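PDB 1KDI: plastocyanin, which carries electrons from the cytochrome b6-f complex to P700 of photosystem I by means of a single bound copper ion. Local coordinates for residues 36-41 / 85-90. Residues are numbered along the deposited sequence; the frame is centred on the assembly and turned at random.
With CU (copper (II) ion), chain B.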
# COMPACT_ATOMS: atom_id res chain seq x y z
N GLY A 36 3.19 13.83 2.42
CA GLY A 36 3.39 12.86 1.36
C GLY A 36 3.67 11.51 1.97
O GLY A 36 4.23 11.31 3.06
N HIS A 37 3.27 10.44 1.30
CA HIS A 37 3.44 9.08 1.81
C HIS A 37 3.58 8.22 0.60
O HIS A 37 3.36 8.68 -0.50
CB HIS A 37 2.20 8.54 2.58
CG HIS A 37 1.78 9.32 3.83
ND1 HIS A 37 2.38 9.13 4.99
CD2 HIS A 37 0.76 10.22 3.92
CE1 HIS A 37 1.72 9.92 5.85
NE2 HIS A 37 0.77 10.55 5.19
N ASN A 38 3.98 6.99 0.79
CA ASN A 38 3.86 6.05 -0.33
C ASN A 38 3.50 4.65 0.18
O ASN A 38 3.21 4.46 1.38
CB ASN A 38 5.17 6.04 -1.13
CG ASN A 38 6.37 5.33 -0.56
OD1 ASN A 38 6.47 4.85 0.56
ND2 ASN A 38 7.37 5.29 -1.42
N ILE A 39 3.43 3.67 -0.73
CA ILE A 39 3.07 2.31 -0.35
C ILE A 39 3.93 1.33 -1.14
O ILE A 39 4.04 1.33 -2.36
CB ILE A 39 1.46 2.13 -0.52
CG1 ILE A 39 1.16 0.88 -1.26
CG2 ILE A 39 0.78 3.27 -1.27
CD1 ILE A 39 1.14 -0.21 -0.24
N VAL A 40 4.58 0.55 -0.32
CA VAL A 40 5.51 -0.47 -0.71
C VAL A 40 5.08 -1.76 -0.00
O VAL A 40 4.87 -1.76 1.21
CB VAL A 40 6.93 -0.02 -0.26
CG1 VAL A 40 7.91 -1.13 -0.48
CG2 VAL A 40 7.34 1.23 -1.02
N PHE A 41 4.94 -2.88 -0.71
CA PHE A 41 4.65 -4.17 -0.10
C PHE A 41 5.89 -4.89 0.38
O PHE A 41 6.96 -4.85 -0.26
CB PHE A 41 3.93 -5.08 -1.08
CG PHE A 41 2.47 -4.72 -1.24
CD1 PHE A 41 2.08 -3.75 -2.13
CD2 PHE A 41 1.54 -5.37 -0.46
CE1 PHE A 41 0.75 -3.42 -2.25
CE2 PHE A 41 0.21 -5.03 -0.59
CZ PHE A 41 -0.17 -4.06 -1.48
N PHE A 85 1.79 -4.02 3.84
CA PHE A 85 2.35 -2.90 3.12
C PHE A 85 2.71 -1.79 4.11
O PHE A 85 2.25 -1.78 5.26
CB PHE A 85 1.37 -2.44 2.07
CG PHE A 85 -0.00 -1.97 2.51
CD1 PHE A 85 -0.19 -0.66 2.90
CD2 PHE A 85 -1.05 -2.88 2.52
CE1 PHE A 85 -1.44 -0.25 3.31
CE2 PHE A 85 -2.29 -2.45 2.94
CZ PHE A 85 -2.48 -1.14 3.33
N TYR A 86 3.64 -0.91 3.72
CA TYR A 86 4.07 0.15 4.62
C TYR A 86 4.45 1.37 3.81
O TYR A 86 4.51 1.35 2.57
CB TYR A 86 5.25 -0.34 5.49
CG TYR A 86 6.50 -0.66 4.69
CD1 TYR A 86 7.40 0.32 4.33
CD2 TYR A 86 6.70 -1.96 4.27
CE1 TYR A 86 8.50 0.03 3.55
CE2 TYR A 86 7.80 -2.27 3.50
CZ TYR A 86 8.67 -1.28 3.15
OH TYR A 86 9.74 -1.61 2.35
N CYS A 87 4.60 2.47 4.53
CA CYS A 87 4.98 3.71 3.88
C CYS A 87 6.49 3.80 4.08
O CYS A 87 6.90 3.64 5.23
CB CYS A 87 4.23 4.90 4.57
SG CYS A 87 4.94 6.51 4.10
N THR A 88 7.36 4.04 3.11
CA THR A 88 8.78 4.20 3.40
C THR A 88 9.17 5.40 4.33
O THR A 88 9.83 5.12 5.33
CB THR A 88 9.49 4.28 2.07
OG1 THR A 88 9.14 3.15 1.29
CG2 THR A 88 10.96 4.28 2.27
N PRO A 89 8.81 6.70 4.20
CA PRO A 89 9.16 7.74 5.17
C PRO A 89 8.82 7.43 6.61
O PRO A 89 9.63 7.66 7.52
CB PRO A 89 8.44 8.99 4.75
CG PRO A 89 8.24 8.80 3.29
CD PRO A 89 8.06 7.30 3.10
N HIS A 90 7.64 6.80 6.80
CA HIS A 90 7.12 6.66 8.15
C HIS A 90 7.01 5.23 8.58
O HIS A 90 6.29 4.92 9.53
CB HIS A 90 5.75 7.34 8.27
CG HIS A 90 5.74 8.79 7.79
ND1 HIS A 90 5.10 9.12 6.69
CD2 HIS A 90 6.37 9.84 8.37
CE1 HIS A 90 5.32 10.41 6.54
NE2 HIS A 90 6.06 10.81 7.55
CU CU B . 3.91 7.99 5.38
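H37, C87 and H90 meet at the copper ion. H37 ND1 binds the copper at 1.9 Å. C87 SG binds it at 2.2 Å. H90 ND1 binds it at 2.1 Å. The two histidine rings come rim to rim with their planes at 61°, their side chains crossing at about a right angle. C87 SG also lies in the plane of the H37 ring, at its edge. M95, from outside the two segments, completes this type 1 (blue) copper site.

N38 bridges to the cysteine loop. Its CB has no close neighbour in 85-90. A chi1 of 75° sets CG between the backbone N and the carbonyl carbon, bringing the amide end nearer to T88. CG lies 4.0 Å from both T88 N and T88 OG1. T88 N donates to N38 OD1 at 2.8 Å, nearly in line with the C=O bond. T88 OG1 adds a weak bond to the same oxygen. ND2 passes near T88 OG1 and hydrogen-bonds the backbone O of D64. The backbone N of N38 donates to C87 SG at 3.5 Å, with 164° at the hydrogen.

Further along, V40 and Y86 form an antiparallel hydrogen-bonded pair, each N donating to the other's O. V40 O also lies over one face of the Y86 ring, toward its rim, and V40 CG1 touches Y86 OH. F41 and F85 follow as a non-hydrogen-bonded pair. F85 CB sits over a face of the F41 ring, 4.0 Å from its centroid. This pairing joins strands 40-41 and 81-86 in the cupredoxin fold.

The C87 thiolate is held by the copper and by the N-H of N38. That second bond probably draws negative charge from the sulfur and may tune the redox potential. The N38 bonds hold the cysteine loop beside H37, consistent with a rigid site for electron transfer.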